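PDB 6DQX: ribonucleoside-diphosphate reductase, alpha chain, which probably catalyses, as the catalytic subunit of a class Id ribonucleotide reductase, the reduction of ribonucleoside diphosphates to deoxyribonucleotides. Local coordinates for residues A[101-106]-A[287-292]; A[155-160]-A[193-198]; A[159-164]-A[203-208]; A[319-324]-A[342-347]. All coordinates share one frame; numbering follows the deposited sequence.

The four contacts illustrate how one alpha/beta domain is held together at two places. Contacts 1 and 4 adjoin, their centres about 8 Å apart: contact 1 brings strands 105-109 and 288-296 together, and contact 4 joins helix 308-327 to the turn after helix 334-343; both helices pack on that strand pair. Contacts 2 and 3 form the second group, centres again about 8 Å apart, on successive parts of helix 156-170, which reaches the second subunit. The centres of contacts 2 and 4 lie about 33 Å apart. Along the chain, contacts 2 and 3 are nested within the loop that contact 1 closes, and contact 4 follows, so one long-range pairing encloses much of the barrel's parallel strands.

Contact 1 (A[101-106]-A[287-292]); sequences LPISCF and SFVCCL
Phe106 and Val289 lie side by side, their side chains pointing the same way, and the methyl CG1 of Val289 rests 3.7 Å from CD2 of the Phe106 ring. With CG1 anti to its own carbonyl carbon (chi1 -64°), the valine puts this one methyl within reach of three neighbours: besides the ring it meets Ile103 CD1 at 3.6 Å and the carbonyl oxygen of Cys105. Farther round the same ring, Phe106 CE1 touches Ser287 CB at 3.8 Å.

Cys105 sends its sulfur in another direction. SG packs 3.5 Å from Cys290 CB and meets the edge of the Phe288 ring, nearly in its plane and 3.9 Å from CD1, a Cys sulfur-aromatic contact. The backbones are fastened by one nearly straight hydrogen bond, Ser104 N to Cys290 O, 2.9 Å long with 172° at the hydrogen, whereas Cys290 N is buried without a partner. A water ties Pro102 O and Ser104 OG to Leu292 N.

Antiparallel strands 105-109 and 288-296 thus meet inside the barrel domain. Helix 114-130 touches Ile103 and Phe106, helix 334-343 covers Phe106, Phe288 and Val289, and helix 308-327 packs on Pro102, Ile103 and Cys291.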
# COMPACT_ATOMS: atom_id res chain seq x y z
N LEU A 101 -13.86 -12.45 10.68
CA LEU A 101 -13.92 -11.86 12.01
C LEU A 101 -15.35 -11.33 12.21
O LEU A 101 -16.01 -10.96 11.25
CB LEU A 101 -12.92 -10.71 12.17
CG LEU A 101 -11.43 -11.09 12.13
CD1 LEU A 101 -10.56 -9.85 12.03
CD2 LEU A 101 -11.05 -11.92 13.35
N PRO A 102 -15.79 -11.27 13.47
CA PRO A 102 -17.17 -10.82 13.76
C PRO A 102 -17.32 -9.32 14.08
O PRO A 102 -18.40 -8.91 14.54
CB PRO A 102 -17.53 -11.71 14.96
CG PRO A 102 -16.25 -11.71 15.73
CD PRO A 102 -15.16 -11.83 14.67
N ILE A 103 -16.28 -8.51 13.85
CA ILE A 103 -16.29 -7.07 14.16
C ILE A 103 -16.88 -6.26 12.98
O ILE A 103 -16.83 -6.72 11.85
CB ILE A 103 -14.92 -6.50 14.57
CG1 ILE A 103 -13.82 -6.88 13.56
CG2 ILE A 103 -14.52 -7.01 15.97
CD1 ILE A 103 -12.59 -6.00 13.56
N SER A 104 -17.44 -5.09 13.29
CA SER A 104 -18.11 -4.20 12.29
C SER A 104 -17.43 -2.84 12.07
O SER A 104 -17.92 -2.00 11.31
CB SER A 104 -19.59 -3.98 12.70
OG SER A 104 -20.34 -5.17 12.44
N CYS A 105 -16.30 -2.61 12.72
CA CYS A 105 -15.49 -1.43 12.43
C CYS A 105 -14.02 -1.71 12.78
O CYS A 105 -13.71 -2.65 13.55
CB CYS A 105 -16.03 -0.18 13.19
SG CYS A 105 -15.77 -0.24 14.98
N PHE A 106 -13.15 -0.88 12.24
CA PHE A 106 -11.71 -0.96 12.48
C PHE A 106 -11.15 0.44 12.21
O PHE A 106 -11.19 0.93 11.06
CB PHE A 106 -11.08 -2.02 11.58
CG PHE A 106 -9.67 -2.38 11.94
CD1 PHE A 106 -8.63 -1.49 11.73
CD2 PHE A 106 -9.38 -3.62 12.51
CE1 PHE A 106 -7.32 -1.81 12.07
CE2 PHE A 106 -8.07 -3.95 12.85
CZ PHE A 106 -7.04 -3.04 12.65
N SER A 287 -5.91 0.34 17.75
CA SER A 287 -6.88 0.65 16.68
C SER A 287 -8.25 0.19 17.22
O SER A 287 -8.41 -0.95 17.66
CB SER A 287 -6.54 -0.11 15.42
OG SER A 287 -5.31 0.39 14.92
N PHE A 288 -9.24 1.09 17.22
CA PHE A 288 -10.54 0.69 17.76
C PHE A 288 -11.23 -0.34 16.91
O PHE A 288 -11.11 -0.32 15.67
CB PHE A 288 -11.44 1.90 18.09
CG PHE A 288 -11.92 2.70 16.89
CD1 PHE A 288 -12.88 2.21 16.02
CD2 PHE A 288 -11.46 4.00 16.70
CE1 PHE A 288 -13.35 3.00 14.96
CE2 PHE A 288 -11.92 4.78 15.64
CZ PHE A 288 -12.85 4.28 14.78
N VAL A 289 -11.89 -1.29 17.58
CA VAL A 289 -12.81 -2.21 16.97
C VAL A 289 -14.06 -2.30 17.85
O VAL A 289 -14.01 -2.03 19.05
CB VAL A 289 -12.21 -3.61 16.75
CG1 VAL A 289 -11.06 -3.54 15.75
CG2 VAL A 289 -11.69 -4.21 18.05
N CYS A 290 -15.14 -2.76 17.25
CA CYS A 290 -16.42 -2.88 17.96
C CYS A 290 -17.30 -3.88 17.23
O CYS A 290 -17.09 -4.14 16.05
CB CYS A 290 -17.09 -1.50 18.00
SG CYS A 290 -18.41 -1.32 19.21
N CYS A 291 -18.26 -4.45 17.91
CA CYS A 291 -19.21 -5.33 17.26
C CYS A 291 -20.59 -4.81 17.54
O CYS A 291 -20.79 -4.01 18.46
CB CYS A 291 -19.08 -6.76 17.72
SG CYS A 291 -19.27 -6.96 19.48
N LEU A 292 -21.54 -5.25 16.74
CA LEU A 292 -22.88 -4.70 16.84
C LEU A 292 -23.92 -5.75 16.63
O LEU A 292 -23.69 -6.78 16.01
CB LEU A 292 -23.07 -3.55 15.86
CG LEU A 292 -23.25 -3.76 14.36
CD1 LEU A 292 -24.68 -4.10 13.99
CD2 LEU A 292 -22.82 -2.52 13.57
O HOH W 1 -20.38 -6.97 14.47

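Contact 2 (A[155-160]-A[193-198]). With EDO (1,2-ethanediol), chain I.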
# COMPACT_ATOMS: atom_id res chain seq x y z
N ASP A 155 4.95 15.74 1.25
CA ASP A 155 3.87 15.82 0.28
C ASP A 155 2.48 15.89 0.93
O ASP A 155 1.50 16.11 0.24
CB ASP A 155 3.96 14.62 -0.64
CG ASP A 155 5.24 14.61 -1.44
OD1 ASP A 155 5.31 15.38 -2.44
OD2 ASP A 155 6.15 13.85 -1.05
N GLY A 156 2.43 15.70 2.25
CA GLY A 156 1.23 15.94 3.04
C GLY A 156 0.29 14.76 3.10
O GLY A 156 0.55 13.69 2.55
N SER A 157 -0.84 14.98 3.79
CA SER A 157 -1.77 13.92 4.14
C SER A 157 -2.60 13.41 2.97
O SER A 157 -2.97 12.23 2.93
CB SER A 157 -2.70 14.45 5.23
OG SER A 157 -3.45 15.57 4.74
N PHE A 158 -2.92 14.29 2.03
CA PHE A 158 -3.67 13.88 0.85
C PHE A 158 -2.88 12.89 -0.02
O PHE A 158 -3.42 11.89 -0.52
CB PHE A 158 -4.11 15.09 0.03
CG PHE A 158 -4.87 14.73 -1.20
CD1 PHE A 158 -4.19 14.50 -2.40
CD2 PHE A 158 -6.25 14.57 -1.17
CE1 PHE A 158 -4.88 14.12 -3.54
CE2 PHE A 158 -6.95 14.20 -2.30
CZ PHE A 158 -6.26 13.98 -3.49
N ASN A 159 -1.60 13.18 -0.20
CA ASN A 159 -0.68 12.27 -0.86
C ASN A 159 -0.78 10.85 -0.28
O ASN A 159 -0.95 9.88 -1.01
CB ASN A 159 0.75 12.84 -0.73
CG ASN A 159 1.81 11.92 -1.30
OD1 ASN A 159 1.85 11.69 -2.48
ND2 ASN A 159 2.67 11.39 -0.43
N PHE A 160 -0.70 10.71 1.05
CA PHE A 160 -0.82 9.37 1.66
C PHE A 160 -2.21 8.73 1.53
O PHE A 160 -2.33 7.51 1.53
CB PHE A 160 -0.35 9.37 3.11
CG PHE A 160 1.10 9.69 3.25
CD1 PHE A 160 2.07 8.83 2.73
CD2 PHE A 160 1.49 10.86 3.82
CE1 PHE A 160 3.40 9.15 2.81
CE2 PHE A 160 2.83 11.20 3.91
CZ PHE A 160 3.78 10.33 3.41
N ASP A 193 -7.96 21.87 1.80
CA ASP A 193 -8.37 22.16 0.41
C ASP A 193 -8.16 20.98 -0.53
O ASP A 193 -8.99 20.75 -1.42
CB ASP A 193 -7.65 23.40 -0.14
CG ASP A 193 -8.09 24.70 0.51
OD1 ASP A 193 -9.29 24.81 0.87
OD2 ASP A 193 -7.25 25.63 0.64
N GLU A 194 -7.09 20.20 -0.34
CA GLU A 194 -6.88 19.02 -1.18
C GLU A 194 -7.94 17.95 -0.92
O GLU A 194 -8.42 17.32 -1.83
CB GLU A 194 -5.50 18.41 -1.00
CG GLU A 194 -4.35 19.31 -1.44
CD GLU A 194 -3.03 18.58 -1.35
OE1 GLU A 194 -2.19 18.94 -0.48
OE2 GLU A 194 -2.85 17.62 -2.11
N TRP A 195 -8.26 17.72 0.35
CA TRP A 195 -9.28 16.72 0.72
C TRP A 195 -10.68 17.10 0.21
O TRP A 195 -11.42 16.24 -0.22
CB TRP A 195 -9.32 16.54 2.23
CG TRP A 195 -8.17 15.76 2.78
CD1 TRP A 195 -6.89 16.20 2.96
CD2 TRP A 195 -8.19 14.41 3.23
NE1 TRP A 195 -6.11 15.21 3.52
CE2 TRP A 195 -6.89 14.09 3.68
CE3 TRP A 195 -9.19 13.42 3.29
CZ2 TRP A 195 -6.55 12.83 4.19
CZ3 TRP A 195 -8.85 12.16 3.81
CH2 TRP A 195 -7.54 11.87 4.22
N LEU A 196 -11.00 18.39 0.21
CA LEU A 196 -12.32 18.86 -0.28
C LEU A 196 -12.60 18.63 -1.78
O LEU A 196 -13.75 18.77 -2.20
CB LEU A 196 -12.56 20.33 0.10
CG LEU A 196 -12.86 20.61 1.57
CD1 LEU A 196 -13.13 22.09 1.79
CD2 LEU A 196 -14.04 19.80 2.09
N ASP A 197 -11.58 18.25 -2.57
CA ASP A 197 -11.77 17.85 -3.97
C ASP A 197 -11.82 16.34 -4.20
O ASP A 197 -11.91 15.89 -5.32
CB ASP A 197 -10.71 18.52 -4.87
CG ASP A 197 -10.92 20.02 -4.99
OD1 ASP A 197 -12.04 20.50 -4.78
OD2 ASP A 197 -9.94 20.73 -5.27
N ILE A 198 -11.79 15.54 -3.12
CA ILE A 198 -12.00 14.11 -3.23
C ILE A 198 -13.31 13.83 -3.99
O ILE A 198 -14.28 14.53 -3.77
CB ILE A 198 -12.02 13.45 -1.81
CG1 ILE A 198 -10.58 13.31 -1.31
CG2 ILE A 198 -12.73 12.11 -1.84
CD1 ILE A 198 -10.42 12.78 0.11
C1 EDO I . -7.02 19.84 -5.99
O1 EDO I . -7.30 20.36 -4.68
C2 EDO I . -6.03 20.77 -6.67
O2 EDO I . -4.76 20.51 -6.07
O HOH W 2 -1.11 16.42 0.84
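Phe158 turns the edge of its ring to the face of the Trp195 indole, a T-shaped pair whose planes stand at 84° with 5.9 Å between the centroids of the phenyl and the five-membered ring. CG of Phe158 is anti to the backbone N (chi1 179°), which carries the phenyl out from its helix and across Glu194. There it meets the glutamate's CB, 3.7 Å from Phe158 CG, and its carboxylate, with OE2 3.4 Å from Phe158 CD1. At the far end Ile198 CG1 comes in at the ring edge, close to the plane, 3.9 Å from CE2 of Phe158.

The indole is itself fixed by a polar bond. Trp195 NE1 donates to Ser157 OG over 2.9 Å, with the oxygen only 11° out of the ring plane, and that hydroxyl is held in turn by Asp191. Arg144 forms a salt bridge with Glu194 OE2, while a water donates to Glu194 OE1 and to Asp155 O, linking the carboxylate to the backbone of Asp155. Phe138 adds a second edge-to-face contact to Trp195.

Helix 156-170 connects the parallel strands 134-137 and 181-186, a beta-alpha-beta crossover, and the short helix 192-195 precedes the next parallel strand, 209-213. The aromatic pair therefore joins successive connections on the outside of an alpha/beta barrel, as in other ribonucleotide reductases.

Contact 3 (A[159-164]-A[203-208])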
# COMPACT_ATOMS: atom_id res chain seq x y z
N ASN A 159 -1.60 13.18 -0.20
CA ASN A 159 -0.68 12.27 -0.86
C ASN A 159 -0.78 10.85 -0.28
O ASN A 159 -0.95 9.88 -1.01
CB ASN A 159 0.75 12.84 -0.73
CG ASN A 159 1.81 11.92 -1.30
OD1 ASN A 159 1.85 11.69 -2.48
ND2 ASN A 159 2.67 11.39 -0.43
N PHE A 160 -0.70 10.71 1.05
CA PHE A 160 -0.82 9.37 1.66
C PHE A 160 -2.21 8.73 1.53
O PHE A 160 -2.33 7.51 1.53
CB PHE A 160 -0.35 9.37 3.11
CG PHE A 160 1.10 9.69 3.25
CD1 PHE A 160 2.07 8.83 2.73
CD2 PHE A 160 1.49 10.86 3.82
CE1 PHE A 160 3.40 9.15 2.81
CE2 PHE A 160 2.83 11.20 3.91
CZ PHE A 160 3.78 10.33 3.41
N SER A 161 -3.26 9.54 1.42
CA SER A 161 -4.61 8.99 1.19
C SER A 161 -4.69 8.17 -0.10
O SER A 161 -5.44 7.21 -0.17
CB SER A 161 -5.68 10.09 1.20
OG SER A 161 -5.80 10.76 -0.06
N LYS A 162 -3.83 8.48 -1.10
CA LYS A 162 -3.77 7.72 -2.35
C LYS A 162 -3.42 6.27 -2.11
O LYS A 162 -3.91 5.38 -2.79
CB LYS A 162 -2.79 8.36 -3.36
CG LYS A 162 -3.20 9.76 -3.76
CD LYS A 162 -2.51 10.27 -5.02
CE LYS A 162 -1.06 10.59 -4.78
NZ LYS A 162 -0.42 11.19 -5.97
N LEU A 163 -2.60 6.00 -1.10
CA LEU A 163 -2.23 4.65 -0.76
C LEU A 163 -3.43 3.83 -0.29
O LEU A 163 -3.62 2.68 -0.67
CB LEU A 163 -1.17 4.73 0.33
CG LEU A 163 -0.38 3.53 0.77
CD1 LEU A 163 0.06 2.65 -0.39
CD2 LEU A 163 0.81 4.06 1.56
N PHE A 164 -4.28 4.44 0.53
CA PHE A 164 -5.43 3.71 1.07
C PHE A 164 -6.51 3.50 0.03
O PHE A 164 -7.13 2.44 -0.02
CB PHE A 164 -5.92 4.44 2.32
CG PHE A 164 -4.91 4.41 3.42
CD1 PHE A 164 -4.82 3.30 4.26
CD2 PHE A 164 -3.97 5.43 3.57
CE1 PHE A 164 -3.85 3.23 5.25
CE2 PHE A 164 -2.99 5.37 4.55
CZ PHE A 164 -2.94 4.26 5.40
N ASN A 203 -9.86 13.58 -10.03
CA ASN A 203 -9.13 13.61 -8.75
C ASN A 203 -8.60 12.22 -8.50
O ASN A 203 -9.26 11.23 -8.85
CB ASN A 203 -10.04 14.13 -7.61
CG ASN A 203 -9.33 14.25 -6.27
OD1 ASN A 203 -9.24 13.27 -5.51
ND2 ASN A 203 -8.85 15.46 -5.94
N PRO A 204 -7.38 12.10 -7.94
CA PRO A 204 -6.86 10.77 -7.68
C PRO A 204 -7.76 9.90 -6.81
O PRO A 204 -7.71 8.69 -6.96
CB PRO A 204 -5.54 11.04 -6.95
CG PRO A 204 -5.14 12.39 -7.36
CD PRO A 204 -6.39 13.16 -7.66
N ILE A 205 -8.56 10.49 -5.93
CA ILE A 205 -9.35 9.74 -4.95
C ILE A 205 -10.82 9.65 -5.37
O ILE A 205 -11.54 10.64 -5.31
CB ILE A 205 -9.30 10.42 -3.57
CG1 ILE A 205 -7.85 10.67 -3.12
CG2 ILE A 205 -10.07 9.59 -2.54
CD1 ILE A 205 -6.98 9.45 -3.07
N GLN A 206 -11.24 8.46 -5.76
CA GLN A 206 -12.62 8.17 -6.21
C GLN A 206 -13.33 7.08 -5.38
O GLN A 206 -14.54 7.01 -5.44
CB GLN A 206 -12.60 7.72 -7.67
CG GLN A 206 -12.11 8.76 -8.67
CD GLN A 206 -12.96 10.00 -8.70
OE1 GLN A 206 -14.18 9.95 -8.53
NE2 GLN A 206 -12.33 11.15 -8.90
N LEU A 207 -12.60 6.24 -4.63
CA LEU A 207 -13.20 5.05 -4.01
C LEU A 207 -13.44 5.24 -2.52
O LEU A 207 -14.50 4.86 -2.02
CB LEU A 207 -12.34 3.80 -4.24
CG LEU A 207 -11.96 3.48 -5.70
CD1 LEU A 207 -11.41 2.06 -5.82
CD2 LEU A 207 -13.13 3.67 -6.66
N MET A 208 -12.46 5.79 -1.81
CA MET A 208 -12.57 5.95 -0.38
C MET A 208 -13.48 7.12 -0.06
O MET A 208 -13.64 8.07 -0.86
CB MET A 208 -11.21 6.12 0.29
CG MET A 208 -10.44 7.37 -0.05
SD MET A 208 -8.96 7.53 0.95
CE MET A 208 -9.52 8.60 2.26
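Ile205 reaches the surface of helix 156-170 with one methyl: CD1 stands 3.5 Å from Ser161 OG and 3.7 Å from Lys162 CA, so it sits over the backbone between neighbouring helical residues. CG1 lies anti to the carbonyl carbon (chi1 -53°), and the turn at chi2 (-57°) brings CD1 to the helix. Two further van der Waals contacts accompany it. The methylene CD of Lys162 lies 3.7 Å from Pro204 CB, the aliphatic part of the lysine passing the proline ring, while the Lys162 and Ile205 side chains cross at about a right angle. At the other end of the loop the thioether of Met208 approaches the helix backbone, with SD 3.7 Å from Ser161 O.

Hydrogen bonds shape each partner but do not join the two segments directly. In the loop, Asn203 OD1 accepts from Ile205 N at 2.9 Å, closing an Asx turn, and Gln206 NE2 donates to Asn203 O at 3.1 Å. On the helix, Ser161 OG is bonded to Phe158 O, one turn back.

Charge plays a small part: Lys162 NZ makes a weak, long ion pair with Asp169 of the second subunit. Within these segments the joint thus rests on van der Waals packing, with the Ser161 hydroxyl bonded within its own helix and Asn203 OD1 and Gln206 NE2 bonded within the loop. Directional bonding of the loop to this helix comes instead from Asp165, just past the segment, whose OD1 accepts from both Leu207 N and Met208 N.

Contact 4 (A[319-324]-A[342-347]). With EDO (1,2-ethanediol), chain F.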
# COMPACT_ATOMS: atom_id res chain seq x y z
N VAL A 319 -19.02 -12.25 21.52
CA VAL A 319 -18.53 -11.92 20.20
C VAL A 319 -17.16 -11.23 20.27
O VAL A 319 -16.23 -11.62 19.55
CB VAL A 319 -19.56 -11.07 19.41
CG1 VAL A 319 -18.96 -10.52 18.13
CG2 VAL A 319 -20.82 -11.91 19.11
N MET A 320 -17.00 -10.26 21.17
CA MET A 320 -15.69 -9.64 21.36
C MET A 320 -14.65 -10.64 21.87
O MET A 320 -13.49 -10.60 21.43
CB MET A 320 -15.79 -8.45 22.34
CG MET A 320 -14.60 -7.50 22.33
SD MET A 320 -14.15 -6.73 20.75
CE MET A 320 -15.75 -6.62 19.92
N SER A 321 -15.03 -11.55 22.76
CA SER A 321 -14.11 -12.62 23.16
C SER A 321 -13.63 -13.45 21.95
O SER A 321 -12.44 -13.75 21.85
CB SER A 321 -14.74 -13.52 24.23
OG SER A 321 -14.99 -12.77 25.40
N GLU A 322 -14.52 -13.72 21.00
CA GLU A 322 -14.12 -14.38 19.75
C GLU A 322 -13.13 -13.55 18.93
O GLU A 322 -12.11 -14.10 18.44
CB GLU A 322 -15.31 -14.75 18.86
CG GLU A 322 -14.86 -15.41 17.57
CD GLU A 322 -15.99 -15.92 16.73
OE1 GLU A 322 -16.48 -17.02 17.05
OE2 GLU A 322 -16.37 -15.24 15.76
N PHE A 323 -13.42 -12.26 18.74
CA PHE A 323 -12.48 -11.42 18.03
C PHE A 323 -11.12 -11.47 18.72
O PHE A 323 -10.09 -11.60 18.04
CB PHE A 323 -12.95 -9.96 17.88
CG PHE A 323 -11.86 -9.06 17.41
CD1 PHE A 323 -11.53 -8.99 16.05
CD2 PHE A 323 -11.09 -8.35 18.32
CE1 PHE A 323 -10.47 -8.20 15.63
CE2 PHE A 323 -10.02 -7.56 17.89
CZ PHE A 323 -9.72 -7.48 16.55
N ILE A 324 -11.09 -11.35 20.04
CA ILE A 324 -9.83 -11.37 20.78
C ILE A 324 -9.10 -12.68 20.49
O ILE A 324 -7.91 -12.64 20.15
CB ILE A 324 -10.05 -11.10 22.29
CG1 ILE A 324 -10.45 -9.63 22.51
CG2 ILE A 324 -8.80 -11.43 23.14
CD1 ILE A 324 -11.23 -9.40 23.78
N ARG A 342 -8.24 -4.66 26.05
CA ARG A 342 -8.25 -3.70 27.13
C ARG A 342 -9.56 -2.95 27.33
O ARG A 342 -9.84 -2.52 28.45
CB ARG A 342 -7.11 -2.72 26.94
CG ARG A 342 -5.77 -3.44 26.88
CD ARG A 342 -4.67 -2.49 26.49
NE ARG A 342 -4.24 -1.61 27.56
CZ ARG A 342 -4.25 -0.28 27.56
NH1 ARG A 342 -4.70 0.45 26.54
NH2 ARG A 342 -3.77 0.35 28.61
N HIS A 343 -10.34 -2.78 26.26
CA HIS A 343 -11.56 -1.95 26.26
C HIS A 343 -12.85 -2.75 26.25
O HIS A 343 -13.82 -2.37 26.90
CB HIS A 343 -11.59 -1.05 25.00
CG HIS A 343 -10.58 0.05 25.02
ND1 HIS A 343 -9.24 -0.14 24.76
CD2 HIS A 343 -10.74 1.37 25.23
CE1 HIS A 343 -8.62 1.04 24.84
NE2 HIS A 343 -9.51 1.96 25.13
N ARG A 344 -12.89 -3.82 25.46
CA ARG A 344 -14.10 -4.59 25.21
C ARG A 344 -15.30 -3.70 24.80
O ARG A 344 -16.42 -3.89 25.27
CB ARG A 344 -14.44 -5.45 26.45
CG ARG A 344 -13.32 -6.37 26.89
CD ARG A 344 -13.80 -7.38 27.94
NE ARG A 344 -14.67 -8.35 27.28
CZ ARG A 344 -14.26 -9.46 26.65
NH1 ARG A 344 -12.99 -9.83 26.65
NH2 ARG A 344 -15.14 -10.23 26.04
N ALA A 345 -15.05 -2.71 23.94
CA ALA A 345 -16.13 -1.81 23.53
C ALA A 345 -17.21 -2.54 22.73
O ALA A 345 -16.89 -3.36 21.86
CB ALA A 345 -15.58 -0.65 22.71
N LEU A 346 -18.48 -2.29 23.07
CA LEU A 346 -19.63 -2.81 22.33
C LEU A 346 -20.48 -1.67 21.73
O LEU A 346 -20.48 -0.51 22.20
CB LEU A 346 -20.53 -3.66 23.23
CG LEU A 346 -19.83 -4.72 24.13
CD1 LEU A 346 -20.86 -5.42 25.00
CD2 LEU A 346 -19.04 -5.70 23.27
N GLY A 347 -21.26 -2.05 20.73
CA GLY A 347 -22.11 -1.13 19.99
C GLY A 347 -23.49 -1.71 19.74
O GLY A 347 -23.84 -2.02 18.60
C1 EDO F . -17.02 -14.91 27.87
O1 EDO F . -16.52 -14.97 26.53
C2 EDO F . -17.68 -13.57 28.17
O2 EDO F . -16.87 -12.49 27.72
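Arg344, just beyond the end of helix 334-343, reaches across to Ser321 of helix 308-327. Its positive phi (50°) marks the point where the backbone leaves the helix, and it is the far end of the side chain that approaches helix 308-327. At the root, Arg344 CA packs 4.1 Å from Met320 CG, and CB lies somewhat farther from the same methionine carbon. CG and CD, extended, carry the chain onward without a near partner in 319-324, and the bend at chi3 (71°) then turns the guanidinium. NE forms a salt bridge with Asp317, one turn before Ser321 in the same helix. NH1 lies 3.4 Å from the methyl CD1 of Ile324, whose side chain crosses the arginine at about a right angle. NH2, at the tip, donates to Ser321 OG over 2.6 Å, a short bond bent to 147° at the hydrogen; the hydroxyl lies near the guanidinium edge, tilted slightly from its plane. The same hydroxyl is also hydrogen-bonded to O1 of a bound 1,2-ethanediol at 2.9 Å, a molecule probably from the crystallisation liquor.

Met320 packs beside the turn, its CE 4.0 Å from Ala345 O and its CB near Leu346 CD2. Beneath, Met320 and Leu346 both touch Cys291 of strand 288-296, and Ala340 of helix 334-343 packs on Met320 and Ile324. Helix 308-327 is thereby held to the turn through which helix 334-343 passes into strand 347-351, the parallel neighbour of strand 288-296.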